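PDB 7CGF: PUM-HD domain-containing protein from Caenorhabditis elegans, which binds RNA through the Pumilio repeats of its PUM-HD domain, the part present here, and probably recognises elements in the 3' untranslated regions of mRNAs. Local coordinates for residues 284-289 with 325-330; 255-260 with 297-302; 216-221 with 246-251; 101-106 with 135-140; 35-40 with 75-80. The protein carries 2 engineered substitutions. One frame throughout, in Å; residues are numbered along the deposited sequence. Where two conformers were deposited one is given.

Contact 1: 284-289 with 325-330; sequences MIVGAA and RRELIL
Val286 projects from helix 279-290 at two residues of helix 322-332, Glu327 and Leu328, and one methyl, CG1, makes the close approaches to both. That methyl is placed by the first torsion: CG1 stands anti to the Val286 nitrogen (chi1 171°). Against Leu328 the valine side chain runs at a slant, CG1 meeting the branch carbon CG at 4.1 Å. Against Glu327 the relation differs. Its chain is fully extended, with CG anti to the backbone N, and it slides past the valine in the opposite direction, bringing carboxylate OE2 to 3.7 Å from Val286 CG1. This is van der Waals packing of an oxygen on a methyl, not a polar bond. The backbones stay well apart, the nearest CA pair being Val286 and Leu328 at 7.3 Å. Val286 and the Glu327/Leu328 pair lie in successive predicted Pumilio repeats, 252-287 and 294-331, so the contact belongs to the side-by-side stacking of repeats that builds the alpha-solenoid of a PUF domain. Helix 309-319 backs it: Met316 touches Val286 and Phe317 touches Leu328, while Val320 in the following loop also lies on the valine. The bound RNA is about 13 Å away at its nearest atom.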
# COMPACT_ATOMS: atom_id res chain seq x y z
N MET A 284 21.22 -20.12 9.60
CA MET A 284 22.30 -19.27 9.09
C MET A 284 22.45 -17.99 9.90
O MET A 284 23.57 -17.56 10.18
CB MET A 284 22.04 -18.94 7.62
CG MET A 284 22.08 -20.17 6.74
SD MET A 284 21.53 -19.78 5.09
CE MET A 284 22.73 -18.50 4.70
N ILE A 285 21.32 -17.37 10.27
CA ILE A 285 21.37 -16.13 11.05
C ILE A 285 21.88 -16.41 12.46
O ILE A 285 22.76 -15.70 12.96
CB ILE A 285 19.98 -15.46 11.07
CG1 ILE A 285 19.56 -15.06 9.65
CG2 ILE A 285 19.98 -14.23 12.00
CD1 ILE A 285 18.10 -14.64 9.54
N VAL A 286 21.35 -17.46 13.10
CA VAL A 286 21.83 -17.85 14.43
C VAL A 286 23.33 -18.16 14.41
O VAL A 286 24.08 -17.74 15.30
CB VAL A 286 21.01 -19.03 14.98
CG1 VAL A 286 21.64 -19.56 16.26
CG2 VAL A 286 19.58 -18.60 15.24
N GLY A 287 23.79 -18.91 13.40
CA GLY A 287 25.20 -19.24 13.34
C GLY A 287 26.08 -18.02 13.17
O GLY A 287 27.16 -17.94 13.76
N ALA A 288 25.63 -17.06 12.37
CA ALA A 288 26.37 -15.81 12.22
C ALA A 288 26.43 -15.07 13.55
O ALA A 288 27.47 -14.50 13.90
CB ALA A 288 25.71 -14.93 11.16
N ALA A 289 25.32 -15.08 14.29
CA ALA A 289 25.24 -14.32 15.54
C ALA A 289 26.12 -14.93 16.62
O ALA A 289 26.66 -14.20 17.46
CB ALA A 289 23.79 -14.25 16.01
N ARG A 325 17.71 -21.90 20.06
CA ARG A 325 17.79 -21.07 21.26
C ARG A 325 18.88 -21.57 22.20
O ARG A 325 19.56 -20.78 22.85
CB ARG A 325 16.45 -21.06 22.00
CG ARG A 325 15.35 -20.23 21.36
CD ARG A 325 14.17 -20.04 22.30
NE ARG A 325 13.85 -21.28 23.00
CZ ARG A 325 12.93 -22.15 22.61
NH1 ARG A 325 12.72 -23.27 23.31
NH2 ARG A 325 12.20 -21.92 21.52
N ARG A 326 19.09 -22.89 22.24
CA ARG A 326 20.10 -23.45 23.12
C ARG A 326 21.49 -22.91 22.78
O ARG A 326 22.26 -22.55 23.68
CB ARG A 326 20.05 -24.98 23.04
CG ARG A 326 21.10 -25.71 23.80
CD ARG A 326 20.77 -27.19 23.81
NE ARG A 326 21.86 -27.95 24.40
CZ ARG A 326 22.91 -28.36 23.70
NH1 ARG A 326 23.87 -29.05 24.29
NH2 ARG A 326 22.97 -28.09 22.40
N GLU A 327 21.81 -22.79 21.49
CA GLU A 327 23.11 -22.22 21.12
C GLU A 327 23.20 -20.75 21.50
O GLU A 327 24.26 -20.27 21.94
CB GLU A 327 23.36 -22.41 19.62
CG GLU A 327 24.72 -21.86 19.17
CD GLU A 327 24.97 -21.99 17.67
OE1 GLU A 327 26.11 -21.74 17.23
OE2 GLU A 327 24.02 -22.36 16.93
N LEU A 328 22.11 -20.00 21.32
CA LEU A 328 22.11 -18.58 21.70
C LEU A 328 22.31 -18.42 23.20
O LEU A 328 23.06 -17.53 23.64
CB LEU A 328 20.81 -17.91 21.28
CG LEU A 328 20.62 -17.69 19.78
CD1 LEU A 328 19.17 -17.42 19.52
CD2 LEU A 328 21.47 -16.51 19.33
N ILE A 329 21.63 -19.24 24.00
CA ILE A 329 21.76 -19.16 25.46
C ILE A 329 23.19 -19.48 25.89
O ILE A 329 23.79 -18.77 26.70
CB ILE A 329 20.75 -20.10 26.13
CG1 ILE A 329 19.32 -19.56 25.96
CG2 ILE A 329 21.10 -20.30 27.61
CD1 ILE A 329 18.25 -20.64 26.03
N LEU A 330 23.75 -20.56 25.34
CA LEU A 330 25.11 -20.93 25.72
C LEU A 330 26.12 -19.87 25.31
O LEU A 330 27.15 -19.70 25.97
CB LEU A 330 25.46 -22.30 25.11
CG LEU A 330 24.56 -23.42 25.66
CD1 LEU A 330 24.68 -24.71 24.86
CD2 LEU A 330 24.87 -23.69 27.14

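Contact 2: 255-260 with 297-302; sequences NNLFEF and VPIVVQ
Leu257, the first residue of helix 257-261, reaches across with CD2, which lies 4.1 Å from Ile299 CG2; the two side chains are inclined to each other. The leucine also packs on Ile285, Ala288 and Ala289, so it is buried against helix 279-290 as well as reaching Ile299. Phe258 follows, where the backbones come nearest, its CA 6.6 Å from that of Ile299. CG stands anti to its own nitrogen, and this torsion (chi1 -174°) sets the ring beside Gln302. Ile299 CG2 sits at the ring edge, near its plane, and is 4.3 Å from Phe258 CB. Gln302 meets the ring at CE1 and over one face: its CB is 3.7 Å from Phe258 CE1, and its OE1 stands over the face, displaced toward the rim, 3.8 Å from the same CE1. Ring and amide planes are inclined by 55°, hence not stacked. The amide is held from its other end, since Gln302 NE2 donates to Val297 O at 2.8 Å, with that oxygen in the amide plane but the donor above the carbonyl plane. Both short helices lie near the start of predicted Pumilio repeats, and the contact joins neighbouring units of the PUF solenoid. Chemically, the cross-segment contacts are van der Waals ones, mostly between carbons, with the glutamine oxygen over the ring face as the polar exception; the glutamine's hydrogen bond folds back on its own segment and restrains the carboxamide against the phenylalanine.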
# COMPACT_ATOMS: atom_id res chain seq x y z
N ASN A 255 25.90 -12.83 6.25
CA ASN A 255 27.29 -12.46 6.04
C ASN A 255 27.60 -11.06 6.51
O ASN A 255 28.78 -10.73 6.70
CB ASN A 255 27.67 -12.60 4.56
CG ASN A 255 27.75 -14.05 4.12
OD1 ASN A 255 27.88 -14.96 4.94
ND2 ASN A 255 27.67 -14.28 2.81
N ASN A 256 26.59 -10.22 6.71
CA ASN A 256 26.78 -8.83 7.13
C ASN A 256 25.88 -8.50 8.30
O ASN A 256 25.31 -7.41 8.38
CB ASN A 256 26.53 -7.88 5.96
CG ASN A 256 27.46 -8.16 4.80
OD1 ASN A 256 28.59 -7.66 4.76
ND2 ASN A 256 27.00 -8.97 3.85
N LEU A 257 25.77 -9.44 9.25
CA LEU A 257 24.69 -9.40 10.25
C LEU A 257 24.80 -8.18 11.16
O LEU A 257 23.80 -7.52 11.44
CB LEU A 257 24.69 -10.68 11.08
CG LEU A 257 23.60 -10.78 12.15
CD1 LEU A 257 22.21 -10.81 11.54
CD2 LEU A 257 23.81 -12.00 13.05
N PHE A 258 26.01 -7.88 11.65
CA PHE A 258 26.13 -6.76 12.56
C PHE A 258 25.75 -5.45 11.88
O PHE A 258 25.03 -4.63 12.46
CB PHE A 258 27.55 -6.68 13.12
CG PHE A 258 27.71 -5.64 14.17
CD1 PHE A 258 27.18 -5.84 15.43
CD2 PHE A 258 28.33 -4.44 13.88
CE1 PHE A 258 27.31 -4.87 16.41
CE2 PHE A 258 28.45 -3.47 14.86
CZ PHE A 258 27.94 -3.68 16.12
N GLU A 259 26.21 -5.24 10.64
CA GLU A 259 25.88 -3.99 9.96
C GLU A 259 24.38 -3.87 9.70
O GLU A 259 23.79 -2.82 9.95
CB GLU A 259 26.67 -3.89 8.65
CG GLU A 259 28.14 -3.55 8.86
CD GLU A 259 28.32 -2.32 9.74
OE1 GLU A 259 27.80 -1.24 9.37
OE2 GLU A 259 28.97 -2.43 10.80
N PHE A 260 23.74 -4.95 9.24
CA PHE A 260 22.30 -4.88 8.99
C PHE A 260 21.52 -4.65 10.27
O PHE A 260 20.54 -3.89 10.29
CB PHE A 260 21.80 -6.16 8.30
CG PHE A 260 21.89 -6.11 6.80
CD1 PHE A 260 23.08 -6.41 6.16
CD2 PHE A 260 20.78 -5.79 6.04
CE1 PHE A 260 23.17 -6.37 4.78
CE2 PHE A 260 20.86 -5.75 4.66
CZ PHE A 260 22.07 -6.03 4.03
N VAL A 297 33.99 -10.31 21.23
CA VAL A 297 32.86 -11.03 21.82
C VAL A 297 31.92 -11.45 20.69
O VAL A 297 31.99 -10.89 19.58
CB VAL A 297 32.14 -10.17 22.87
CG1 VAL A 297 33.14 -9.60 23.86
CG2 VAL A 297 31.36 -9.06 22.22
N PRO A 298 31.04 -12.44 20.91
CA PRO A 298 30.16 -12.90 19.82
C PRO A 298 29.24 -11.79 19.34
O PRO A 298 28.87 -10.89 20.10
CB PRO A 298 29.36 -14.04 20.46
CG PRO A 298 30.19 -14.48 21.62
CD PRO A 298 30.87 -13.25 22.13
N ILE A 299 28.87 -11.87 18.06
CA ILE A 299 28.04 -10.84 17.44
C ILE A 299 26.75 -10.63 18.22
O ILE A 299 26.30 -9.49 18.40
CB ILE A 299 27.76 -11.21 15.96
CG1 ILE A 299 29.07 -11.25 15.16
CG2 ILE A 299 26.79 -10.23 15.33
CD1 ILE A 299 29.68 -9.90 14.91
N VAL A 300 26.13 -11.72 18.69
CA VAL A 300 24.85 -11.61 19.39
C VAL A 300 24.99 -10.77 20.65
O VAL A 300 24.06 -10.04 21.03
CB VAL A 300 24.28 -13.02 19.69
CG1 VAL A 300 25.25 -13.86 20.55
CG2 VAL A 300 22.90 -12.91 20.34
N VAL A 301 26.15 -10.83 21.31
CA VAL A 301 26.40 -10.01 22.49
C VAL A 301 26.50 -8.54 22.11
O VAL A 301 25.85 -7.68 22.72
CB VAL A 301 27.66 -10.50 23.22
CG1 VAL A 301 27.95 -9.62 24.42
CG2 VAL A 301 27.49 -11.96 23.62
N GLN A 302 27.31 -8.23 21.09
CA GLN A 302 27.40 -6.86 20.59
C GLN A 302 26.03 -6.34 20.17
O GLN A 302 25.69 -5.18 20.43
CB GLN A 302 28.36 -6.81 19.40
CG GLN A 302 29.74 -7.39 19.68
CD GLN A 302 30.62 -7.40 18.45
OE1 GLN A 302 30.57 -6.49 17.62
NE2 GLN A 302 31.43 -8.45 18.32

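Contact 3: 216-221 with 246-251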
# COMPACT_ATOMS: atom_id res chain seq x y z
N GLN A 216 15.97 -6.21 -9.99
CA GLN A 216 16.45 -4.84 -9.84
C GLN A 216 16.68 -4.50 -8.38
O GLN A 216 17.67 -3.85 -8.03
CB GLN A 216 15.45 -3.84 -10.44
CG GLN A 216 15.60 -3.48 -11.92
CD GLN A 216 17.02 -3.57 -12.45
OE1 GLN A 216 17.43 -4.63 -12.88
NE2 GLN A 216 17.77 -2.47 -12.42
N ILE A 217 15.75 -4.90 -7.50
CA ILE A 217 15.92 -4.64 -6.07
C ILE A 217 17.22 -5.26 -5.56
O ILE A 217 17.96 -4.63 -4.80
CB ILE A 217 14.69 -5.14 -5.29
CG1 ILE A 217 13.44 -4.34 -5.69
CG2 ILE A 217 14.94 -5.03 -3.78
CD1 ILE A 217 12.13 -5.00 -5.33
N HIS A 218 17.51 -6.49 -5.98
CA HIS A 218 18.74 -7.16 -5.54
C HIS A 218 19.99 -6.36 -5.91
O HIS A 218 20.96 -6.35 -5.16
CB HIS A 218 18.82 -8.57 -6.13
CG HIS A 218 18.08 -9.62 -5.35
ND1 HIS A 218 17.21 -10.51 -5.94
CD2 HIS A 218 18.11 -9.94 -4.03
CE1 HIS A 218 16.72 -11.33 -5.02
NE2 HIS A 218 17.25 -11.00 -3.85
N LYS A 219 19.98 -5.71 -7.08
CA LYS A 219 21.19 -5.02 -7.54
C LYS A 219 21.60 -3.89 -6.60
O LYS A 219 22.80 -3.61 -6.47
CB LYS A 219 20.99 -4.48 -8.96
CG LYS A 219 20.81 -5.60 -10.00
CD LYS A 219 20.49 -5.02 -11.39
CE LYS A 219 20.19 -6.13 -12.40
NZ LYS A 219 19.83 -5.61 -13.77
N ARG A 220 20.64 -3.25 -5.93
CA ARG A 220 20.93 -2.19 -4.97
C ARG A 220 20.34 -2.53 -3.61
O ARG A 220 19.80 -1.69 -2.90
CB ARG A 220 20.45 -0.84 -5.48
CG ARG A 220 21.23 -0.46 -6.72
CD ARG A 220 20.80 0.87 -7.29
NE ARG A 220 21.16 1.96 -6.40
CZ ARG A 220 20.96 3.24 -6.70
NH1 ARG A 220 20.40 3.56 -7.86
NH2 ARG A 220 21.30 4.18 -5.84
N PHE A 221 20.49 -3.80 -3.24
CA PHE A 221 19.84 -4.34 -2.05
C PHE A 221 20.21 -3.57 -0.79
O PHE A 221 19.33 -3.18 -0.01
CB PHE A 221 20.20 -5.81 -1.89
CG PHE A 221 19.52 -6.45 -0.72
CD1 PHE A 221 18.20 -6.87 -0.83
CD2 PHE A 221 20.17 -6.60 0.50
CE1 PHE A 221 17.55 -7.43 0.23
CE2 PHE A 221 19.51 -7.17 1.57
CZ PHE A 221 18.19 -7.58 1.42
N ARG A 246 14.82 -15.54 -1.12
CA ARG A 246 15.04 -15.55 0.33
C ARG A 246 16.42 -16.08 0.67
O ARG A 246 17.09 -15.55 1.56
CB ARG A 246 13.96 -16.37 1.03
CG ARG A 246 12.67 -15.59 1.29
CD ARG A 246 11.63 -16.42 2.01
NE ARG A 246 11.22 -17.58 1.22
CZ ARG A 246 10.36 -17.50 0.21
NH1 ARG A 246 9.84 -16.32 -0.12
NH2 ARG A 246 10.02 -18.59 -0.47
N MET A 247 16.90 -17.11 -0.06
CA MET A 247 18.25 -17.60 0.19
C MET A 247 19.29 -16.51 -0.07
O MET A 247 20.20 -16.31 0.73
CB MET A 247 18.53 -18.85 -0.65
CG MET A 247 19.98 -19.32 -0.64
SD MET A 247 20.52 -19.72 1.04
CE MET A 247 19.17 -20.64 1.59
N VAL A 248 19.14 -15.78 -1.18
CA VAL A 248 20.11 -14.73 -1.46
C VAL A 248 20.08 -13.67 -0.37
O VAL A 248 21.13 -13.20 0.10
CB VAL A 248 19.86 -14.14 -2.86
CG1 VAL A 248 20.66 -12.87 -3.06
CG2 VAL A 248 20.22 -15.15 -3.93
N ILE A 249 18.87 -13.30 0.07
CA ILE A 249 18.74 -12.25 1.08
C ILE A 249 19.30 -12.72 2.42
O ILE A 249 20.09 -12.03 3.06
CB ILE A 249 17.28 -11.80 1.21
CG1 ILE A 249 16.88 -10.98 -0.03
CG2 ILE A 249 17.08 -10.94 2.46
CD1 ILE A 249 15.40 -10.68 -0.10
N VAL A 250 18.95 -13.95 2.82
CA VAL A 250 19.40 -14.45 4.12
C VAL A 250 20.90 -14.65 4.12
O VAL A 250 21.57 -14.43 5.14
CB VAL A 250 18.65 -15.75 4.47
CG1 VAL A 250 19.31 -16.46 5.65
CG2 VAL A 250 17.19 -15.43 4.76
N THR A 251 21.46 -15.10 2.99
CA THR A 251 22.91 -15.23 2.89
C THR A 251 23.58 -13.87 3.06
O THR A 251 24.56 -13.74 3.79
CB THR A 251 23.31 -15.86 1.56
OG1 THR A 251 22.77 -17.18 1.47
CG2 THR A 251 24.82 -15.93 1.41
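Ile249 presses its branches against two rings, His218 and Phe221, within the predicted Pumilio repeat 216-251, one unit of the PUF alpha-solenoid; helix 243-255 here packs on the end of helix 207-219 and the start of helix 221-225. The isoleucine holds CG1 anti to its carbonyl carbon (chi1 -72°), which puts CG1 3.6 Å from Phe221 CE1. Its side chain runs at about a right angle to those of His218 and Phe221. In the one of two deposited conformers described, His218 has Ile249 CG1 at its ring edge, near the plane, with NE2 4.0 Å from Val248 CG1; these distances are less certain for that reason. Replacing Ile249 with an alanine would probably open a gap beside Phe221 and let its ring turn more easily. Phe221 has the opposite choice of first torsion, CG anti to the nitrogen (chi1 -177°), which brings CE1 and CZ against Ile249; Val234 of helix 230-240 touches it as well. The second branch of the isoleucine completes the packing, Ile249 CG2 lying 3.7 Å from Phe221 CZ.

Contact 4: 101-106 with 135-140; sequences RLVDAI and QIKILS
Lys137 lies alongside Val103, with Ile138 next to it on the same helix, and these two residues carry the second segment's side of the contact. The lysine leaves helix 132-142 with CG anti to its backbone nitrogen (chi1 -171°) and stays extended to the ammonium. Its aliphatic part slides past Val103 in the opposite direction, CD lying 4.1 Å from Val103 CG1, and its side chain crosses that of Asp104 at about a right angle. A salt bridge is indicated there, but Asp104 OD1 and Lys137 NZ are modelled too close together, so both end positions are doubtful. Ile138 comes next; its CG1 is 4.3 Å from Val103 CG1 and its side chain also touches Ala126 and Leu127 of helix 119-129. The segment axes run almost parallel, 4° apart and separated by 10.9 Å. Val103 and Asp104 end the predicted repeat 69-104, and Lys137 and Ile138 fall near the end of 105-140, consistent with the parallel stacking of a PUF solenoid. Chemically, the lysine's aliphatic part packs on Val103, and its ammonium may pair with Asp104, though the modelled positions are not secure.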
# COMPACT_ATOMS: atom_id res chain seq x y z
N ARG A 101 -21.55 4.60 -19.61
CA ARG A 101 -21.79 6.01 -19.92
C ARG A 101 -20.98 6.92 -19.01
O ARG A 101 -20.50 7.97 -19.45
CB ARG A 101 -23.27 6.34 -19.80
CG ARG A 101 -24.12 5.81 -20.94
CD ARG A 101 -25.60 6.14 -20.70
NE ARG A 101 -25.82 7.58 -20.60
CZ ARG A 101 -26.95 8.14 -20.18
NH1 ARG A 101 -27.06 9.47 -20.11
NH2 ARG A 101 -27.96 7.37 -19.80
N LEU A 102 -20.81 6.53 -17.75
CA LEU A 102 -20.07 7.39 -16.82
C LEU A 102 -18.57 7.35 -17.11
O LEU A 102 -17.90 8.39 -17.04
CB LEU A 102 -20.38 6.97 -15.37
CG LEU A 102 -19.84 7.90 -14.29
CD1 LEU A 102 -20.28 9.33 -14.54
CD2 LEU A 102 -20.25 7.43 -12.91
N VAL A 103 -18.03 6.18 -17.44
CA VAL A 103 -16.64 6.12 -17.90
C VAL A 103 -16.45 6.99 -19.14
O VAL A 103 -15.48 7.75 -19.24
CB VAL A 103 -16.20 4.67 -18.15
CG1 VAL A 103 -14.82 4.65 -18.84
CG2 VAL A 103 -16.14 3.89 -16.86
N ASP A 104 -17.40 6.93 -20.09
CA ASP A 104 -17.29 7.78 -21.29
C ASP A 104 -17.23 9.25 -20.92
O ASP A 104 -16.57 10.04 -21.62
CB ASP A 104 -18.48 7.56 -22.23
CG ASP A 104 -18.36 6.31 -23.08
OD1 ASP A 104 -17.23 5.85 -23.36
OD2 ASP A 104 -19.42 5.80 -23.50
N ALA A 105 -17.93 9.65 -19.86
CA ALA A 105 -18.01 11.05 -19.48
C ALA A 105 -16.73 11.56 -18.86
O ALA A 105 -16.49 12.78 -18.88
CB ALA A 105 -19.16 11.26 -18.49
N ILE A 106 -15.90 10.69 -18.30
CA ILE A 106 -14.68 11.12 -17.62
C ILE A 106 -13.42 10.67 -18.33
O ILE A 106 -12.34 11.10 -17.91
CB ILE A 106 -14.64 10.63 -16.16
CG1 ILE A 106 -14.56 9.10 -16.12
CG2 ILE A 106 -15.82 11.20 -15.36
CD1 ILE A 106 -14.31 8.50 -14.73
N GLN A 135 -12.34 -1.29 -16.89
CA GLN A 135 -11.06 -1.07 -16.21
C GLN A 135 -9.94 -0.84 -17.22
O GLN A 135 -9.13 0.07 -17.06
CB GLN A 135 -10.72 -2.27 -15.33
CG GLN A 135 -11.59 -2.48 -14.12
CD GLN A 135 -11.23 -3.78 -13.42
OE1 GLN A 135 -11.02 -4.81 -14.07
NE2 GLN A 135 -11.12 -3.74 -12.09
N ILE A 136 -9.87 -1.69 -18.25
CA ILE A 136 -8.82 -1.56 -19.25
C ILE A 136 -8.91 -0.21 -19.95
O ILE A 136 -7.88 0.41 -20.28
CB ILE A 136 -8.92 -2.73 -20.26
CG1 ILE A 136 -8.59 -4.05 -19.57
CG2 ILE A 136 -7.99 -2.50 -21.43
CD1 ILE A 136 -8.90 -5.27 -20.44
N LYS A 137 -10.13 0.27 -20.19
CA LYS A 137 -10.31 1.57 -20.83
C LYS A 137 -9.72 2.69 -19.97
O LYS A 137 -9.03 3.57 -20.48
CB LYS A 137 -11.80 1.80 -21.11
CG LYS A 137 -12.10 3.01 -21.95
CD LYS A 137 -13.57 3.08 -22.37
CE LYS A 137 -13.85 4.43 -23.02
NZ LYS A 137 -15.27 4.60 -23.42
N ILE A 138 -9.97 2.64 -18.66
CA ILE A 138 -9.38 3.63 -17.75
C ILE A 138 -7.86 3.53 -17.76
O ILE A 138 -7.16 4.55 -17.84
CB ILE A 138 -9.96 3.47 -16.34
CG1 ILE A 138 -11.43 3.89 -16.34
CG2 ILE A 138 -9.16 4.29 -15.32
CD1 ILE A 138 -12.07 3.79 -14.97
N LEU A 139 -7.33 2.31 -17.67
CA LEU A 139 -5.88 2.14 -17.63
C LEU A 139 -5.22 2.63 -18.91
O LEU A 139 -4.09 3.12 -18.89
CB LEU A 139 -5.52 0.68 -17.39
CG LEU A 139 -5.84 0.14 -16.00
CD1 LEU A 139 -5.33 -1.29 -15.83
CD2 LEU A 139 -5.25 1.06 -14.96
N SER A 140 -5.92 2.51 -20.05
CA SER A 140 -5.37 2.96 -21.32
C SER A 140 -5.05 4.46 -21.29
O SER A 140 -4.16 4.92 -22.02
CB SER A 140 -6.33 2.63 -22.46
OG SER A 140 -7.36 3.60 -22.55

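Contact 5: 35-40 with 75-80; sequences GALLKF and DELVDD
Leu38 and Leu37 meet Leu77 in the apolar part of this contact, each through a methyl and with the side chains askew. Leu37 CD1 is 4.0 Å from Leu77 CD1, and Leu38 CD1 is 3.8 Å from Leu77 CD2, so each methyl of Leu77 has its own leucine. The second kind of interaction is methyl against carboxylate: Leu38, with CG anti to its nitrogen (chi1 175°), crosses Glu76 at about a right angle and brings CD2 to 3.6 Å from Glu76 OE1. The charge of Glu76 is met elsewhere, by a salt bridge from OE2 to Lys42. With Leu38 cut back to an alanine, Leu77 CD2 is likely to lose its methyl neighbour and a gap to open beside the Glu76 carboxylate. The two segments lie in adjacent predicted Pumilio repeats near the N-terminal end of the PUF solenoid, with the bound RNA about 5 Å away at the nearest atom. Around them, helix 67-72 supplies Glu69 and Val70 against Leu37, and helix 83-89 lays Val87 against Leu77.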
# COMPACT_ATOMS: atom_id res chain seq x y z
N GLY A 35 -32.47 20.74 -13.17
CA GLY A 35 -31.33 21.57 -13.47
C GLY A 35 -30.55 22.01 -12.26
O GLY A 35 -29.47 22.58 -12.43
N ALA A 36 -31.05 21.74 -11.06
CA ALA A 36 -30.37 22.12 -9.83
C ALA A 36 -29.35 21.08 -9.37
O ALA A 36 -28.76 21.25 -8.30
CB ALA A 36 -31.38 22.34 -8.70
N LEU A 37 -29.13 20.03 -10.16
CA LEU A 37 -28.26 18.94 -9.74
C LEU A 37 -26.86 19.45 -9.42
O LEU A 37 -26.27 19.10 -8.39
CB LEU A 37 -28.20 17.85 -10.82
CG LEU A 37 -27.33 16.60 -10.60
CD1 LEU A 37 -25.84 16.86 -10.89
CD2 LEU A 37 -27.48 15.99 -9.20
N LEU A 38 -26.29 20.26 -10.32
CA LEU A 38 -24.94 20.76 -10.11
C LEU A 38 -24.83 21.53 -8.80
O LEU A 38 -23.91 21.29 -8.00
CB LEU A 38 -24.52 21.62 -11.30
CG LEU A 38 -23.17 22.34 -11.21
CD1 LEU A 38 -22.01 21.36 -11.07
CD2 LEU A 38 -22.96 23.26 -12.41
N LYS A 39 -25.75 22.48 -8.57
CA LYS A 39 -25.71 23.25 -7.33
C LYS A 39 -25.87 22.35 -6.11
O LYS A 39 -25.14 22.49 -5.12
CB LYS A 39 -26.79 24.34 -7.35
CG LYS A 39 -26.42 25.57 -8.16
CD LYS A 39 -27.59 26.56 -8.15
CE LYS A 39 -27.52 27.57 -9.30
NZ LYS A 39 -26.37 28.51 -9.16
N PHE A 40 -26.80 21.39 -6.17
CA PHE A 40 -27.00 20.48 -5.05
C PHE A 40 -25.74 19.67 -4.77
O PHE A 40 -25.31 19.55 -3.61
CB PHE A 40 -28.17 19.54 -5.34
CG PHE A 40 -29.48 19.98 -4.72
CD1 PHE A 40 -30.28 20.91 -5.34
CD2 PHE A 40 -29.89 19.43 -3.52
CE1 PHE A 40 -31.49 21.30 -4.76
CE2 PHE A 40 -31.10 19.82 -2.93
CZ PHE A 40 -31.89 20.76 -3.56
N ASP A 75 -17.22 16.74 -15.37
CA ASP A 75 -15.92 17.36 -15.17
C ASP A 75 -15.94 18.33 -13.99
O ASP A 75 -14.94 18.45 -13.29
CB ASP A 75 -15.42 18.08 -16.43
CG ASP A 75 -14.12 18.84 -16.18
OD1 ASP A 75 -13.09 18.20 -15.89
OD2 ASP A 75 -14.12 20.09 -16.26
N GLU A 76 -17.06 19.01 -13.75
CA GLU A 76 -17.12 19.92 -12.62
C GLU A 76 -17.32 19.19 -11.29
O GLU A 76 -16.94 19.73 -10.24
CB GLU A 76 -18.23 20.94 -12.82
CG GLU A 76 -18.04 22.19 -11.99
CD GLU A 76 -19.03 23.26 -12.34
OE1 GLU A 76 -19.51 23.27 -13.50
OE2 GLU A 76 -19.34 24.09 -11.46
N LEU A 77 -17.87 17.98 -11.30
CA LEU A 77 -18.18 17.29 -10.06
C LEU A 77 -17.06 16.39 -9.59
O LEU A 77 -16.95 16.16 -8.38
CB LEU A 77 -19.45 16.45 -10.22
CG LEU A 77 -20.75 17.23 -10.46
CD1 LEU A 77 -21.89 16.25 -10.73
CD2 LEU A 77 -21.08 18.14 -9.29
N VAL A 78 -16.24 15.84 -10.50
CA VAL A 78 -15.36 14.75 -10.06
C VAL A 78 -14.28 15.25 -9.10
O VAL A 78 -13.89 14.51 -8.19
CB VAL A 78 -14.72 13.99 -11.24
CG1 VAL A 78 -15.76 13.14 -11.95
CG2 VAL A 78 -13.99 14.93 -12.20
N ASP A 79 -13.76 16.46 -9.29
CA ASP A 79 -12.79 16.99 -8.33
C ASP A 79 -13.42 18.04 -7.42
O ASP A 79 -12.75 19.01 -7.03
CB ASP A 79 -11.55 17.57 -9.02
CG ASP A 79 -10.35 17.62 -8.08
OD1 ASP A 79 -10.21 16.66 -7.30
OD2 ASP A 79 -9.56 18.60 -8.09
N ASP A 80 -14.69 17.87 -7.06
CA ASP A 80 -15.30 18.74 -6.07
C ASP A 80 -15.39 18.03 -4.72
O ASP A 80 -15.70 16.84 -4.64
CB ASP A 80 -16.70 19.17 -6.49
CG ASP A 80 -17.32 20.11 -5.49
OD1 ASP A 80 -16.90 21.29 -5.45
OD2 ASP A 80 -18.20 19.67 -4.73

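From the N terminus, contact 5 closes first, over 34 intervening residues, joining the first two predicted repeats. Contact 4 (28 between) follows in series, from the boundary of repeats 69-104 and 105-140 to the end of the latter, then contact 3 (24 between), within repeat 216-251. Contacts 2 (36 between) and 1 (35 between) come last and cross, because their segments alternate, binding the last two predicted repeats together. Contacts 5 and 4 touch through Ile106 and Val78. At the other end, contact 3 touches contact 1 through Met284 on Thr251 and contact 2 through Phe221 on Phe260, while Ala289 O probably accepts a hydrogen bond from Val300 N. Contacts 3 and 4 do not touch.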